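Local coordinates for ABC transporter, substrate binding protein (Agrobacterium tumefaciens, PDB 3C9H) that probably captures a solute in the periplasm and delivers it to an ABC transporter, and binds a magnesium ion, at residues R76-K79 against E80-G84; W122-W125 against R126-A129; S216-I219 against L220-S224. All coordinates share one frame; numbering follows the deposited sequence.

How the interactions relate
All three contacts are local, each within one run of eight or nine residues of a periplasmic binding protein. Interaction 1 closes the C-terminal end of helix 70-82 at the surface, its centre about 23 Å from the centre of the chain. Interaction 2 is the tight connection between strands 124-125 and 129-131; its centre is about 22 Å from that of interaction 1, and helix 96-104 touches both. Interaction 3, on helix 216-224, lies across the chain's centre from interaction 2, about 33 Å away between centres. It is the contact beside the metal site: the side chain of Ser-217 is about 6 Å from the magnesium ion, and that of Ser-216 about 4 Å from a bound citrate, probably from the crystallisation liquor.

Interaction 1 of 3, residues R76-K79 against E80-G84; sequences RIVK and ETDAG
Arg-76 and Glu-80, one turn apart near the C-terminal end of helix 70-82, form an i to i+4 salt bridge, and the helix then closes in a Schellman motif at Gly-84. Arg-76 NE gives its hydrogen to Glu-80 OE2 at 2.9 Å. The carboxylate oxygen lies at the edge of the guanidinium, near its plane, whereas the nitrogen meets OE2 from above the carboxylate plane; the two planes stand 86° apart. With CG anti to the backbone N (chi1 -176°), the arginine runs out extended and its CG also packs 3.5 Å from Glu-80 CD. A water donates to the same OE2 and receives a weak bond from Arg-76 NH2.

One residue along, Ile-77 O takes two bonds from a single partner: Thr-81 N at 3.0 Å and Thr-81 OG1 at 2.7 Å, arriving from opposite faces of the carbonyl plane. Val-78 CG1 lies alongside Asp-82, 3.3 Å from its OD2.

The second shell fixes the charged ends. Glu-66 pairs with Arg-76 NH1, Thr-87 and Tyr-39 hold Glu-80 OE1, and Tyr-107 binds Asp-82 OD1, while Leu-102 of helix 96-104 packs on Ile-77 and Val-78. At the terminus Ala-83 N bonds to Lys-79 O, and Gly-84, whose positive phi (80°) ends the helical course, bonds through N to Thr-81 O at 3.0 Å.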
loop_
_atom_site.group_PDB
_atom_site.type_symbol
_atom_site.label_atom_id
_atom_site.label_comp_id
_atom_site.label_asym_id
_atom_site.label_seq_id
_atom_site.Cartn_x
_atom_site.Cartn_y
_atom_site.Cartn_z
ATOM N N ARG A 76 -2.297 16.793 -3.603
ATOM C CA ARG A 76 -2.154 17.357 -4.925
ATOM C C ARG A 76 -3.460 17.369 -5.719
ATOM O O ARG A 76 -3.795 18.353 -6.382
ATOM C CB ARG A 76 -1.110 16.585 -5.685
ATOM C CG ARG A 76 -0.814 17.143 -7.043
ATOM C CD ARG A 76 0.605 16.798 -7.462
ATOM N NE ARG A 76 0.713 16.953 -8.907
ATOM C CZ ARG A 76 1.681 16.470 -9.653
ATOM N NH1 ARG A 76 2.632 15.726 -9.109
ATOM N NH2 ARG A 76 1.630 16.654 -10.976
ATOM N N ILE A 77 -4.201 16.274 -5.656
ATOM C CA ILE A 77 -5.483 16.217 -6.337
ATOM C C ILE A 77 -6.447 17.275 -5.764
ATOM O O ILE A 77 -7.137 17.973 -6.522
ATOM C CB ILE A 77 -6.088 14.787 -6.279
ATOM C CG1 ILE A 77 -5.293 13.865 -7.215
ATOM C CG2 ILE A 77 -7.589 14.829 -6.648
ATOM C CD1 ILE A 77 -5.652 12.397 -7.150
ATOM N N VAL A 78 -6.480 17.400 -4.445
ATOM C CA VAL A 78 -7.327 18.418 -3.789
ATOM C C VAL A 78 -6.897 19.843 -4.198
ATOM O O VAL A 78 -7.725 20.674 -4.554
ATOM C CB VAL A 78 -7.301 18.298 -2.252
ATOM C CG1 VAL A 78 -8.025 19.549 -1.565
ATOM C CG2 VAL A 78 -7.960 17.011 -1.800
ATOM N N LYS A 79 -5.609 20.123 -4.120
ATOM C CA LYS A 79 -5.081 21.438 -4.496
ATOM C C LYS A 79 -5.314 21.814 -5.943
ATOM O O LYS A 79 -5.750 22.925 -6.230
ATOM C CB LYS A 79 -3.598 21.518 -4.215
ATOM C CG LYS A 79 -3.328 21.792 -2.790
ATOM C CD LYS A 79 -1.840 21.892 -2.529
ATOM C CE LYS A 79 -1.485 21.657 -1.049
ATOM N NZ LYS A 79 -0.203 20.863 -0.994
ATOM N N GLU A 80 -5.016 20.897 -6.851
ATOM C CA GLU A 80 -5.188 21.144 -8.268
ATOM C C GLU A 80 -6.659 21.313 -8.624
ATOM O O GLU A 80 -7.016 22.241 -9.334
ATOM C CB GLU A 80 -4.536 20.048 -9.119
ATOM C CG GLU A 80 -3.008 20.126 -9.079
ATOM C CD GLU A 80 -2.279 18.929 -9.699
ATOM O OE1 GLU A 80 -2.897 17.865 -9.957
ATOM O OE2 GLU A 80 -1.043 19.060 -9.926
ATOM N N THR A 81 -7.505 20.439 -8.099
ATOM C CA THR A 81 -8.925 20.512 -8.360
ATOM C C THR A 81 -9.480 21.837 -7.815
ATOM O O THR A 81 -10.154 22.551 -8.537
ATOM C CB THR A 81 -9.695 19.325 -7.742
ATOM O OG1 THR A 81 -9.167 18.089 -8.256
ATOM C CG2 THR A 81 -11.203 19.415 -8.095
ATOM N N ASP A 82 -9.160 22.166 -6.571
ATOM C CA ASP A 82 -9.653 23.389 -5.932
ATOM C C ASP A 82 -9.229 24.642 -6.714
ATOM O O ASP A 82 -9.970 25.640 -6.762
ATOM C CB ASP A 82 -9.153 23.506 -4.484
ATOM C CG ASP A 82 -9.872 22.566 -3.508
ATOM O OD1 ASP A 82 -10.879 21.903 -3.861
ATOM O OD2 ASP A 82 -9.404 22.488 -2.355
ATOM N N ALA A 83 -8.044 24.588 -7.298
ATOM C CA ALA A 83 -7.479 25.687 -8.090
ATOM C C ALA A 83 -8.147 25.910 -9.454
ATOM O O ALA A 83 -7.825 26.868 -10.147
ATOM C CB ALA A 83 -5.985 25.464 -8.277
ATOM N N GLY A 84 -9.066 25.034 -9.847
ATOM C CA GLY A 84 -9.711 25.115 -11.148
ATOM C C GLY A 84 -8.846 24.551 -12.258
ATOM O O GLY A 84 -9.131 24.751 -13.448
HETATM O O HOH W 1 -0.245 18.952 -12.591
#

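Interaction 2 of 3, residues W122-W125 against R126-A129; sequences WANW and RNTA
The side chain of Arg-126 lies along one face of the Trp-125 indole, both chains pointing the same way. Its CD makes a CH-pi contact 3.7 Å from the centroid of the six-membered ring and only 15° off the ring normal. Farther out the guanidinium continues over the rim, with NH1 3.3 Å from Trp-125 CZ2 and the two planes 26° apart. The extended arginine thus covers one face of the ring with its methylenes first and its flat cationic end last. Thr-128 CB approaches the indole obliquely, and Ser-103 and Asn-104 of helix 96-104 also touch it.

Beneath this overlap the chain reverses tightly. Arg-126 and Asn-127 both have positive phi, and Asn-124 reaches across the bend: its side chain swings away from its own amide nitrogen (chi1 -180°), which carries OD1 across to accept Asn-127 N at 2.8 Å on a lone pair in the carbonyl plane. Trp-125 O is gripped twice, by Thr-128 N at 2.9 Å, tilted from the carbonyl plane, and by Ala-129 N at 3.2 Å, lying in it. Trp-125 N returns a bond to Ala-129 O. Thr-128 OG1 donates to Arg-126 O from above that carbonyl's plane, bracing the bend internally, while a water accepts from Arg-126 N.

Trp-125 and Ala-129 form an antiparallel hydrogen-bonded pair with both side chains on the same face of the sheet, their CB atoms 4.3 Å apart. Because Thr-128 and Ala-129 both sit opposite Trp-125, this beta-hairpin between strands 124-125 and 129-131 closes with a classic beta bulge.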
loop_
_atom_site.group_PDB
_atom_site.type_symbol
_atom_site.label_atom_id
_atom_site.label_comp_id
_atom_site.label_asym_id
_atom_site.label_seq_id
_atom_site.Cartn_x
_atom_site.Cartn_y
_atom_site.Cartn_z
ATOM N N TRP A 122 -17.244 -5.832 -1.806
ATOM C CA TRP A 122 -16.395 -5.178 -0.814
ATOM C C TRP A 122 -15.372 -4.217 -1.449
ATOM O O TRP A 122 -14.903 -3.296 -0.800
ATOM C CB TRP A 122 -15.647 -6.223 0.024
ATOM C CG TRP A 122 -14.583 -7.005 -0.683
ATOM C CD1 TRP A 122 -14.715 -8.243 -1.234
ATOM C CD2 TRP A 122 -13.202 -6.634 -0.861
ATOM N NE1 TRP A 122 -13.527 -8.651 -1.776
ATOM C CE2 TRP A 122 -12.580 -7.679 -1.559
ATOM C CE3 TRP A 122 -12.444 -5.511 -0.511
ATOM C CZ2 TRP A 122 -11.237 -7.652 -1.895
ATOM C CZ3 TRP A 122 -11.125 -5.459 -0.893
ATOM C CH2 TRP A 122 -10.525 -6.531 -1.553
ATOM N N ALA A 123 -15.028 -4.475 -2.700
ATOM C CA ALA A 123 -13.941 -3.807 -3.404
ATOM C C ALA A 123 -14.443 -2.701 -4.342
ATOM O O ALA A 123 -13.681 -2.175 -5.156
ATOM C CB ALA A 123 -13.091 -4.844 -4.167
ATOM N N ASN A 124 -15.711 -2.319 -4.203
ATOM C CA ASN A 124 -16.304 -1.299 -5.057
ATOM C C ASN A 124 -17.150 -0.315 -4.245
ATOM O O ASN A 124 -18.180 -0.703 -3.684
ATOM C CB ASN A 124 -17.173 -1.996 -6.100
ATOM C CG ASN A 124 -17.839 -1.038 -7.051
ATOM O OD1 ASN A 124 -17.766 0.173 -6.883
ATOM N ND2 ASN A 124 -18.493 -1.583 -8.062
ATOM N N TRP A 125 -16.711 0.939 -4.171
ATOM C CA TRP A 125 -17.534 2.038 -3.651
ATOM C C TRP A 125 -18.133 2.833 -4.825
ATOM O O TRP A 125 -17.426 3.553 -5.516
ATOM C CB TRP A 125 -16.727 2.985 -2.749
ATOM C CG TRP A 125 -17.596 4.008 -2.031
ATOM C CD1 TRP A 125 -18.398 3.779 -0.947
ATOM C CD2 TRP A 125 -17.767 5.409 -2.359
ATOM N NE1 TRP A 125 -19.048 4.935 -0.583
ATOM C CE2 TRP A 125 -18.684 5.944 -1.434
ATOM C CE3 TRP A 125 -17.264 6.245 -3.368
ATOM C CZ2 TRP A 125 -19.087 7.299 -1.463
ATOM C CZ3 TRP A 125 -17.662 7.597 -3.394
ATOM C CH2 TRP A 125 -18.557 8.104 -2.453
ATOM N N ARG A 126 -19.429 2.634 -5.062
ATOM C CA ARG A 126 -20.213 3.420 -6.025
ATOM C C ARG A 126 -19.672 3.511 -7.430
ATOM O O ARG A 126 -19.829 4.545 -8.078
ATOM C CB ARG A 126 -20.392 4.836 -5.500
ATOM C CG ARG A 126 -21.079 4.871 -4.173
ATOM C CD ARG A 126 -21.537 6.259 -3.892
ATOM N NE ARG A 126 -22.314 6.310 -2.667
ATOM C CZ ARG A 126 -22.532 7.417 -1.953
ATOM N NH1 ARG A 126 -22.012 8.596 -2.311
ATOM N NH2 ARG A 126 -23.255 7.329 -0.848
ATOM N N ASN A 127 -19.081 2.418 -7.911
ATOM C CA ASN A 127 -18.486 2.356 -9.260
ATOM C C ASN A 127 -17.453 3.477 -9.485
ATOM O O ASN A 127 -17.123 3.817 -10.622
ATOM C CB ASN A 127 -19.590 2.403 -10.327
ATOM C CG ASN A 127 -20.139 1.023 -10.698
ATOM O OD1 ASN A 127 -20.707 0.861 -11.783
ATOM N ND2 ASN A 127 -19.988 0.046 -9.825
ATOM N N THR A 128 -16.903 3.973 -8.382
ATOM C CA THR A 128 -16.063 5.167 -8.369
ATOM C C THR A 128 -14.637 4.880 -7.877
ATOM O O THR A 128 -13.676 5.190 -8.578
ATOM C CB THR A 128 -16.714 6.285 -7.505
ATOM O OG1 THR A 128 -17.983 6.624 -8.071
ATOM C CG2 THR A 128 -15.841 7.564 -7.504
ATOM N N ALA A 129 -14.530 4.327 -6.662
ATOM C CA ALA A 129 -13.291 3.833 -6.061
ATOM C C ALA A 129 -13.290 2.302 -6.022
ATOM O O ALA A 129 -14.234 1.662 -5.483
ATOM C CB ALA A 129 -13.156 4.367 -4.645
HETATM O O HOH W 2 -21.268 0.828 -3.554
#

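Interaction 3 of 3, residues S216-I219 against L220-S224; sequences SSAI and LERVS
Ala-218 O, on the side of helix 216-224 that Tyr-213 of strand 211-213 touches, is approached by two donors of Arg-222, one turn later. In this helix of the periplasmic binding protein fold, Arg-222 NH1 makes an i to i+4 side-chain-to-backbone bond to it at 2.9 Å, and the residue's own backbone N adds a long, weak bond at 3.5 Å. The oxygen lies at the edge of the guanidinium, near its plane, and the N-H...O angle from NH1 is 149°. To get there the arginine runs extended from CG to NE and then turns at chi4 (72°), folding NH1 back over the helix. Backbone bonding is mixed at this point, since Arg-222 N also makes a weak bond to Ile-219 O, which Val-223 N holds more straightly at 2.9 Å.

The same NH1 forms a weak salt bridge, 3.3 Å long, with OE2 of the neighbouring Glu-221. That glutamate starts from the crowded position between backbone N and carbonyl carbon (chi1 44°), which brings its CG 3.1 Å from Ala-218 O.

Ile-219 and Leu-220 are buried against Ile-234 of strand 230-235, and Leu-220 also meets Trp-242 of helix 236-245. At the N-terminal end, Ser-216 OG bonds to Tyr-176 OH and Leu-235 N, Ser-216 N donates to citrate, probably from the crystallisation liquor but consistent with a ligand pocket, and Ser-217 touches Asp-43, a magnesium ligand. Ile-219 CG2 meets Val-223 CG2, one turn later, at 4.0 Å, the two side chains crossing at a slant.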
loop_
_atom_site.group_PDB
_atom_site.type_symbol
_atom_site.label_atom_id
_atom_site.label_comp_id
_atom_site.label_asym_id
_atom_site.label_seq_id
_atom_site.Cartn_x
_atom_site.Cartn_y
_atom_site.Cartn_z
ATOM N N SER A 216 8.413 1.679 2.391
ATOM C CA SER A 216 8.847 0.315 2.646
ATOM C C SER A 216 10.203 0.103 2.035
ATOM O O SER A 216 11.055 -0.546 2.648
ATOM C CB SER A 216 7.866 -0.722 2.085
ATOM O OG SER A 216 6.794 -0.966 2.973
ATOM N N SER A 217 10.427 0.665 0.844
ATOM C CA SER A 217 11.700 0.453 0.143
ATOM C C SER A 217 12.905 0.929 0.966
ATOM O O SER A 217 13.932 0.250 0.981
ATOM C CB SER A 217 11.708 1.114 -1.226
ATOM O OG SER A 217 11.461 2.492 -1.067
ATOM N N ALA A 218 12.790 2.075 1.647
ATOM C CA ALA A 218 13.877 2.581 2.510
ATOM C C ALA A 218 14.203 1.584 3.635
ATOM O O ALA A 218 15.358 1.357 4.000
ATOM C CB ALA A 218 13.529 3.967 3.115
ATOM N N ILE A 219 13.166 1.005 4.205
ATOM C CA ILE A 219 13.347 0.049 5.290
ATOM C C ILE A 219 13.933 -1.244 4.718
ATOM O O ILE A 219 14.900 -1.762 5.236
ATOM C CB ILE A 219 12.042 -0.203 6.037
ATOM C CG1 ILE A 219 11.581 1.076 6.763
ATOM C CG2 ILE A 219 12.216 -1.400 7.007
ATOM C CD1 ILE A 219 10.128 1.005 7.304
ATOM N N LEU A 220 13.397 -1.706 3.596
ATOM C CA LEU A 220 13.893 -2.919 2.970
ATOM C C LEU A 220 15.371 -2.835 2.621
ATOM O O LEU A 220 16.118 -3.777 2.918
ATOM C CB LEU A 220 13.029 -3.304 1.766
ATOM C CG LEU A 220 11.676 -3.907 2.164
ATOM C CD1 LEU A 220 10.721 -3.852 0.996
ATOM C CD2 LEU A 220 11.823 -5.351 2.693
ATOM N N GLU A 221 15.820 -1.718 2.053
ATOM C CA GLU A 221 17.271 -1.570 1.755
ATOM C C GLU A 221 18.133 -1.730 2.997
ATOM O O GLU A 221 19.171 -2.365 2.925
ATOM C CB GLU A 221 17.640 -0.296 0.952
ATOM C CG GLU A 221 17.007 0.983 1.364
ATOM C CD GLU A 221 17.035 2.070 0.252
ATOM O OE1 GLU A 221 16.268 1.975 -0.760
ATOM O OE2 GLU A 221 17.799 3.043 0.434
ATOM N N ARG A 222 17.673 -1.225 4.135
ATOM C CA ARG A 222 18.446 -1.239 5.373
ATOM C C ARG A 222 18.412 -2.590 6.118
ATOM O O ARG A 222 19.398 -2.982 6.765
ATOM C CB ARG A 222 18.015 -0.088 6.273
ATOM C CG ARG A 222 18.515 1.289 5.754
ATOM C CD ARG A 222 17.740 2.455 6.353
ATOM N NE ARG A 222 18.206 3.735 5.817
ATOM C CZ ARG A 222 17.987 4.170 4.579
ATOM N NH1 ARG A 222 17.268 3.461 3.706
ATOM N NH2 ARG A 222 18.489 5.344 4.203
ATOM N N VAL A 223 17.280 -3.283 6.041
ATOM C CA VAL A 223 17.164 -4.665 6.529
ATOM C C VAL A 223 18.012 -5.587 5.655
ATOM O O VAL A 223 18.678 -6.468 6.177
ATOM C CB VAL A 223 15.677 -5.152 6.601
ATOM C CG1 VAL A 223 15.574 -6.665 6.938
ATOM C CG2 VAL A 223 14.909 -4.311 7.662
ATOM N N SER A 224 18.039 -5.329 4.350
ATOM C CA SER A 224 18.709 -6.196 3.373
ATOM C C SER A 224 20.183 -6.364 3.671
ATOM O O SER A 224 20.716 -7.467 3.567
ATOM C CB SER A 224 18.569 -5.636 1.948
ATOM O OG SER A 224 18.806 -6.638 0.986
#